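Local coordinates for 303aa long hypothetical esterase (Sulfolobus tokodaii, PDB 3AIN), which probably hydrolyses carboxylic esters as a thermostable, dimeric carboxylesterase of the hormone-sensitive lipase-like group of alpha/beta hydrolases, at residues Ser48-Phe53 with Phe101-Ile106; Leu190-Leu195 with Arg317-Gly322; Asn212-Gly215 with Arg220-Ile223. The protein carries 1 engineered substitution. All coordinates share one frame; numbering follows the deposited sequence.

Interaction 1: Ser48-Phe53 with Phe101-Ile106; sequences SLFKQF and FVLGDI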
# COMPACT_ATOMS: atom_id res chain seq x y z
N SER A 48 -15.26 -21.63 17.98
CA SER A 48 -14.17 -22.58 18.24
C SER A 48 -13.32 -22.83 17.00
O SER A 48 -12.08 -22.79 17.08
CB SER A 48 -14.74 -23.93 18.75
OG SER A 48 -13.66 -24.82 18.94
N LEU A 49 -13.96 -23.04 15.85
CA LEU A 49 -13.26 -23.21 14.57
C LEU A 49 -12.30 -22.06 14.25
O LEU A 49 -11.18 -22.30 13.79
CB LEU A 49 -14.24 -23.40 13.42
CG LEU A 49 -14.86 -24.78 13.25
CD1 LEU A 49 -15.88 -24.71 12.12
CD2 LEU A 49 -13.77 -25.83 12.94
N PHE A 50 -12.72 -20.83 14.53
CA PHE A 50 -11.82 -19.66 14.35
C PHE A 50 -10.52 -19.87 15.14
O PHE A 50 -9.42 -19.61 14.63
CB PHE A 50 -12.48 -18.35 14.82
CG PHE A 50 -13.14 -17.55 13.72
CD1 PHE A 50 -14.08 -18.14 12.87
CD2 PHE A 50 -12.89 -16.18 13.60
CE1 PHE A 50 -14.80 -17.36 11.95
CE2 PHE A 50 -13.59 -15.40 12.66
CZ PHE A 50 -14.53 -16.00 11.82
N LYS A 51 -10.64 -20.29 16.39
CA LYS A 51 -9.45 -20.49 17.25
C LYS A 51 -8.62 -21.66 16.74
O LYS A 51 -7.38 -21.60 16.71
CB LYS A 51 -9.87 -20.74 18.70
CG LYS A 51 -10.70 -19.61 19.32
CD LYS A 51 -10.95 -19.84 20.81
CE LYS A 51 -11.98 -18.82 21.31
NZ LYS A 51 -12.67 -19.28 22.55
N GLN A 52 -9.30 -22.73 16.32
CA GLN A 52 -8.59 -23.89 15.80
C GLN A 52 -7.81 -23.53 14.54
O GLN A 52 -6.67 -23.98 14.37
CB GLN A 52 -9.57 -25.03 15.48
CG GLN A 52 -10.30 -25.54 16.71
CD GLN A 52 -11.32 -26.60 16.34
OE1 GLN A 52 -11.04 -27.44 15.49
NE2 GLN A 52 -12.56 -26.44 16.82
N PHE A 53 -8.47 -22.84 13.62
CA PHE A 53 -7.80 -22.47 12.37
C PHE A 53 -6.60 -21.58 12.65
O PHE A 53 -5.59 -21.67 11.95
CB PHE A 53 -8.76 -21.80 11.39
CG PHE A 53 -9.42 -22.76 10.45
CD1 PHE A 53 -8.69 -23.41 9.46
CD2 PHE A 53 -10.80 -22.92 10.46
CE1 PHE A 53 -9.30 -24.30 8.59
CE2 PHE A 53 -11.42 -23.83 9.60
CZ PHE A 53 -10.67 -24.52 8.66
N PHE A 101 -19.27 -8.93 14.38
CA PHE A 101 -19.78 -8.64 15.74
C PHE A 101 -20.18 -9.88 16.52
O PHE A 101 -20.70 -9.75 17.63
CB PHE A 101 -20.95 -7.64 15.73
CG PHE A 101 -20.65 -6.35 14.99
CD1 PHE A 101 -19.86 -5.37 15.57
CD2 PHE A 101 -21.15 -6.16 13.70
CE1 PHE A 101 -19.53 -4.20 14.87
CE2 PHE A 101 -20.86 -4.98 13.00
CZ PHE A 101 -20.06 -4.00 13.58
N VAL A 102 -19.97 -11.05 15.93
CA VAL A 102 -20.46 -12.34 16.47
C VAL A 102 -19.31 -13.29 16.77
O VAL A 102 -19.39 -14.11 17.71
CB VAL A 102 -21.46 -12.99 15.49
CG1 VAL A 102 -21.80 -14.46 15.91
CG2 VAL A 102 -22.74 -12.11 15.41
N LEU A 103 -18.32 -13.28 15.89
CA LEU A 103 -17.24 -14.26 15.88
C LEU A 103 -15.90 -13.58 16.12
O LEU A 103 -15.81 -12.35 16.18
CB LEU A 103 -17.19 -14.99 14.53
CG LEU A 103 -18.55 -15.54 14.08
CD1 LEU A 103 -18.43 -15.98 12.64
CD2 LEU A 103 -18.91 -16.73 15.00
N GLY A 104 -14.85 -14.39 16.22
CA GLY A 104 -13.52 -13.88 16.51
C GLY A 104 -13.30 -13.44 17.95
O GLY A 104 -14.23 -13.42 18.76
N ASP A 105 -12.03 -13.31 18.31
CA ASP A 105 -11.64 -13.09 19.68
C ASP A 105 -10.12 -12.91 19.73
O ASP A 105 -9.46 -13.02 18.71
CB ASP A 105 -12.03 -14.30 20.52
CG ASP A 105 -11.16 -15.48 20.26
OD1 ASP A 105 -11.16 -15.97 19.11
OD2 ASP A 105 -10.44 -15.88 21.21
N ILE A 106 -9.60 -12.65 20.92
CA ILE A 106 -8.17 -12.38 21.07
C ILE A 106 -7.31 -13.56 20.61
O ILE A 106 -6.31 -13.36 19.91
CB ILE A 106 -7.85 -12.07 22.55
CG1 ILE A 106 -8.20 -10.62 22.87
CG2 ILE A 106 -6.37 -12.38 22.85
CD1 ILE A 106 -8.19 -10.36 24.38

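Interaction 2: Leu190-Leu195 with Arg317-Gly322; sequences LKYQVL and RKVFYG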
# COMPACT_ATOMS: atom_id res chain seq x y z
N LEU A 190 -6.47 11.23 19.13
CA LEU A 190 -5.77 10.07 18.59
C LEU A 190 -4.85 10.48 17.43
O LEU A 190 -5.18 11.40 16.68
CB LEU A 190 -6.80 9.08 18.06
CG LEU A 190 -7.87 8.67 19.06
CD1 LEU A 190 -8.89 7.75 18.36
CD2 LEU A 190 -7.18 7.94 20.20
N LYS A 191 -3.83 9.67 17.20
CA LYS A 191 -2.83 9.96 16.17
C LYS A 191 -3.32 9.53 14.79
O LYS A 191 -2.91 10.11 13.80
CB LYS A 191 -1.50 9.26 16.48
CG LYS A 191 -0.71 9.86 17.65
CD LYS A 191 -0.73 11.37 17.64
CE LYS A 191 -0.13 11.93 18.93
NZ LYS A 191 1.31 12.27 18.73
N TYR A 192 -4.06 8.42 14.74
CA TYR A 192 -4.28 7.75 13.45
C TYR A 192 -5.39 6.70 13.59
O TYR A 192 -5.68 6.23 14.69
CB TYR A 192 -2.97 7.07 13.03
CG TYR A 192 -2.81 6.88 11.52
CD1 TYR A 192 -2.33 7.92 10.72
CD2 TYR A 192 -3.13 5.68 10.92
CE1 TYR A 192 -2.17 7.75 9.33
CE2 TYR A 192 -3.01 5.51 9.53
CZ TYR A 192 -2.49 6.54 8.76
OH TYR A 192 -2.36 6.39 7.38
N GLN A 193 -6.02 6.36 12.48
CA GLN A 193 -6.96 5.23 12.48
C GLN A 193 -6.66 4.34 11.25
O GLN A 193 -6.53 4.84 10.14
CB GLN A 193 -8.42 5.72 12.46
CG GLN A 193 -8.75 6.69 11.31
CD GLN A 193 -10.19 7.20 11.38
OE1 GLN A 193 -11.11 6.44 11.64
NE2 GLN A 193 -10.36 8.53 11.20
N VAL A 194 -6.53 3.04 11.49
CA VAL A 194 -6.27 2.09 10.40
C VAL A 194 -7.52 1.21 10.19
O VAL A 194 -7.93 0.51 11.12
CB VAL A 194 -5.15 1.14 10.80
CG1 VAL A 194 -4.94 0.06 9.70
CG2 VAL A 194 -3.84 1.94 11.05
N LEU A 195 -8.22 1.41 9.07
CA LEU A 195 -9.52 0.76 8.84
C LEU A 195 -9.33 -0.25 7.71
O LEU A 195 -9.04 0.14 6.58
CB LEU A 195 -10.58 1.80 8.43
CG LEU A 195 -10.66 3.02 9.38
CD1 LEU A 195 -11.78 3.94 8.93
CD2 LEU A 195 -10.95 2.55 10.83
N ARG A 317 4.54 3.63 11.89
CA ARG A 317 5.90 4.06 12.25
C ARG A 317 6.11 5.52 11.89
O ARG A 317 6.72 6.29 12.65
CB ARG A 317 6.97 3.18 11.60
CG ARG A 317 7.04 1.80 12.23
CD ARG A 317 8.19 0.96 11.66
NE ARG A 317 7.86 0.36 10.36
CZ ARG A 317 8.41 0.72 9.21
NH1 ARG A 317 9.30 1.71 9.18
NH2 ARG A 317 8.02 0.16 8.07
N LYS A 318 5.60 5.90 10.73
CA LYS A 318 5.69 7.30 10.29
C LYS A 318 4.98 8.22 11.29
O LYS A 318 5.53 9.26 11.70
CB LYS A 318 5.09 7.47 8.88
CG LYS A 318 4.91 8.91 8.42
CD LYS A 318 4.06 9.00 7.13
CE LYS A 318 2.56 8.84 7.45
NZ LYS A 318 1.70 9.16 6.26
N VAL A 319 3.71 7.93 11.57
CA VAL A 319 2.95 8.84 12.44
C VAL A 319 3.46 8.85 13.89
O VAL A 319 3.45 9.91 14.51
CB VAL A 319 1.41 8.60 12.38
CG1 VAL A 319 1.02 7.37 13.19
CG2 VAL A 319 0.67 9.82 12.91
N PHE A 320 3.90 7.71 14.41
CA PHE A 320 4.35 7.65 15.82
C PHE A 320 5.77 8.19 15.94
O PHE A 320 6.06 8.96 16.86
CB PHE A 320 4.33 6.21 16.34
CG PHE A 320 2.95 5.67 16.63
CD1 PHE A 320 2.00 6.45 17.25
CD2 PHE A 320 2.68 4.32 16.43
CE1 PHE A 320 0.71 5.94 17.52
CE2 PHE A 320 1.44 3.78 16.77
CZ PHE A 320 0.47 4.59 17.31
N TYR A 321 6.64 7.81 15.01
CA TYR A 321 8.08 7.95 15.23
C TYR A 321 8.76 8.92 14.26
O TYR A 321 9.93 9.25 14.44
CB TYR A 321 8.79 6.61 15.22
CG TYR A 321 8.19 5.57 16.13
CD1 TYR A 321 8.00 5.81 17.48
CD2 TYR A 321 7.76 4.35 15.61
CE1 TYR A 321 7.42 4.84 18.31
CE2 TYR A 321 7.25 3.34 16.45
CZ TYR A 321 7.00 3.63 17.77
OH TYR A 321 6.57 2.62 18.61
N GLY A 322 8.05 9.33 13.21
CA GLY A 322 8.67 10.11 12.13
C GLY A 322 9.55 9.27 11.21
O GLY A 322 10.24 9.82 10.35
O HOH W 1 4.01 10.67 18.15
O HOH W 2 -1.04 8.27 6.03

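Interaction 3: Asn212-Gly215 with Arg220-Ile223; sequences NGEG and REHI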
# COMPACT_ATOMS: atom_id res chain seq x y z
N ASN A 212 -20.23 -8.54 -5.85
CA ASN A 212 -19.32 -9.36 -5.03
C ASN A 212 -20.06 -10.04 -3.88
O ASN A 212 -19.44 -10.66 -3.01
CB ASN A 212 -18.15 -8.52 -4.47
CG ASN A 212 -17.34 -7.84 -5.57
OD1 ASN A 212 -16.87 -6.70 -5.40
ND2 ASN A 212 -17.00 -8.59 -6.60
N GLY A 213 -21.39 -9.99 -3.89
CA GLY A 213 -22.16 -10.51 -2.74
C GLY A 213 -22.35 -12.02 -2.68
O GLY A 213 -22.92 -12.54 -1.71
N GLU A 214 -21.97 -12.72 -3.75
CA GLU A 214 -21.80 -14.19 -3.70
C GLU A 214 -20.47 -14.64 -4.29
O GLU A 214 -19.89 -13.95 -5.14
CB GLU A 214 -22.95 -14.91 -4.44
CG GLU A 214 -24.34 -14.49 -3.98
CD GLU A 214 -24.71 -15.02 -2.60
OE1 GLU A 214 -24.02 -15.93 -2.09
OE2 GLU A 214 -25.57 -14.40 -1.94
N GLY A 215 -19.96 -15.77 -3.81
CA GLY A 215 -18.77 -16.39 -4.39
C GLY A 215 -17.43 -15.92 -3.86
O GLY A 215 -16.38 -16.36 -4.33
N ARG A 220 -23.88 -11.96 0.93
CA ARG A 220 -25.10 -11.28 1.38
C ARG A 220 -25.75 -11.97 2.56
O ARG A 220 -26.26 -11.31 3.47
CB ARG A 220 -26.13 -11.23 0.24
CG ARG A 220 -25.61 -10.65 -1.05
CD ARG A 220 -25.48 -9.16 -0.93
NE ARG A 220 -26.66 -8.54 -0.33
CZ ARG A 220 -27.66 -7.99 -1.02
NH1 ARG A 220 -27.66 -8.05 -2.35
NH2 ARG A 220 -28.63 -7.33 -0.39
N GLU A 221 -25.92 -13.29 2.44
CA GLU A 221 -26.56 -14.06 3.50
C GLU A 221 -25.84 -13.87 4.85
O GLU A 221 -26.49 -13.70 5.88
CB GLU A 221 -26.60 -15.54 3.12
CG GLU A 221 -27.66 -15.87 2.05
CD GLU A 221 -27.25 -15.45 0.64
OE1 GLU A 221 -26.06 -15.19 0.38
OE2 GLU A 221 -28.12 -15.53 -0.26
N HIS A 222 -24.51 -13.88 4.84
CA HIS A 222 -23.75 -13.59 6.06
C HIS A 222 -24.02 -12.18 6.58
O HIS A 222 -24.16 -11.97 7.79
CB HIS A 222 -22.26 -13.75 5.83
CG HIS A 222 -21.88 -15.13 5.40
ND1 HIS A 222 -20.83 -15.38 4.54
CD2 HIS A 222 -22.49 -16.32 5.60
CE1 HIS A 222 -20.75 -16.67 4.31
NE2 HIS A 222 -21.73 -17.28 4.97
N ILE A 223 -23.89 -11.20 5.69
CA ILE A 223 -24.08 -9.82 6.11
C ILE A 223 -25.46 -9.60 6.75
O ILE A 223 -25.55 -9.04 7.85
CB ILE A 223 -23.88 -8.85 4.92
CG1 ILE A 223 -22.41 -8.90 4.45
CG2 ILE A 223 -24.28 -7.46 5.35
CD1 ILE A 223 -22.14 -8.20 3.08

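Interaction 1: Ser48-Phe53 with Phe101-Ile106
Phe50 and Lys51, on consecutive positions of helix 43-54, meet Leu103, Gly104 and Asp105 in the loop that follows the HGGG sequence; in hormone-sensitive lipase-like alpha/beta hydrolases that sequence usually builds the oxyanion hole. From Phe50, CB points at the loop and carries the ring onto it. On one flank CD2 meets Gly104 N at 3.7 Å. On the other, CE1 touches Leu103 CD1 at 3.9 Å, and at the far end CZ lies 3.9 Å from Leu103 CB. That CB stands over one face of the ring, nearer the rim than the middle, in a CH-pi contact. A flat aromatic group suits the place because it offers a face to Leu103 CB while its side carbons reach the backbone of Gly104, whose positive phi glycine adopts easily. Lys51 passes across Asp105 at about a right angle. Asp105 CG lies between its backbone N and carbonyl carbon (chi1 73°), presenting the carboxylate to Lys51. Ser108 OG holds OD1 and Glu107 N holds OD2. The lysine meets the carboxylate mostly with its methylenes: CE comes within 3.3 Å of Asp105 OD2, whereas NZ stays 4.3 Å from the same oxygen, beyond a salt bridge.

Interaction 2: Leu190-Leu195 with Arg317-Gly322
The last helix of the alpha/beta hydrolase fold, 303-321, packs its final turn on the beginning of a central sheet strand, with Val319 and Phe320 set against Lys191 and Tyr192. Val319 is the wedge. Its two methyls take separate partners: CG1 lies 4.0 Å from Tyr192 CB, and CG2 lies 3.7 Å from Lys191 O. The tyrosine has CG anti to its own backbone N (chi1 -154°), which brings the ring against the valine at an oblique angle, CD1 passing 4.1 Å from Val319 CB. A branched, compact residue fits here because its two methyls can touch the strand backbone and the tyrosine at once. Phe320 adds CE1 at 4.1 Å from Lys191 CB, so the lysine contributes its aliphatic base to the packing while its amine goes to water. Two waters bridge the segments. One donates to Phe320 O near the helix end (3.0 Å) and weakly accepts from Lys191 NZ. The other lies in the plane of the tyrosine ring, 2.7 Å from Tyr192 OH, and accepts from Lys318 NZ. That amine also makes salt bridges to Glu303 and Asp307 of the second subunit, bringing the contact to the dimer boundary. Further inward, Val315 and Leu316 continue the helix packing on Tyr192, while Ala165 of the neighbouring parallel strand 164-169 touches both Tyr192 and Phe320.

Interaction 3: Asn212-Gly215 with Arg220-Ile223
Bends at the second torsion, chi2 -73° in Glu214 and chi2 76° in Glu221, turn the two side chains, with opposite signs, toward one another until their carboxyl groups meet. The side chains cross at about a right angle, with the carboxyl planes turned 57° apart. Glu214 OE2 ends 2.5 Å from Glu221 OE1, while Glu214 OE1 is 3.3 Å from that same Glu221 OE1. Next to this pair, the backbone closes the loop that leads into helix 220-230. Arg220 N gives its hydrogen to Gly213 O over 2.9 Å, approaching in the carbonyl plane on a lone pair. An N-H in the first turn of a helix has no carbonyl of its own helix to meet, and the preceding loop supplies one; nearby, Thr219 OG1 serves His222 N in the same turn. The aliphatic part of Arg220 lies along Gly213, with CG 3.4 Å from Gly213 O and CD 4.0 Å from Gly213 CA. Glycine suits this spot because its bare CA lets the arginine chain lie close. Past these methylenes the guanidinium leaves the acids and makes a cation-pi contact with Tyr210. Glu214 OE2 instead rests 3.9 Å from Arg220 CB, with no direct contact to the guanidinium, whose NE is 6.2 Å from Glu214 OE2. Two fully ionised carboxylates would repel at so short a separation; each negative charge would probably raise the pKa of the other acid, so that the pair probably shares or keeps a proton.

In the fold
None of the three contacts lies at the chain's centre; each mixes buried and exposed residues. Interaction 2 alone involves the central sheet, packing the terminal helix on strand 192-196 with aliphatic and aromatic groups, and its polar rim runs into the dimer boundary. Interaction 1, on the opposite side of the chain's centre, sets helix 43-54 on a loop, mixing ring packing with a loose approach of opposite charges. Interaction 3 is the most local, bridging the short loop that leads into helix 220-230, and is mainly polar. It is nested in the chain between the segments of interaction 2, yet helix 220-230 also touches Val102 and Leu103 of interaction 1, linking those two neighbourhoods.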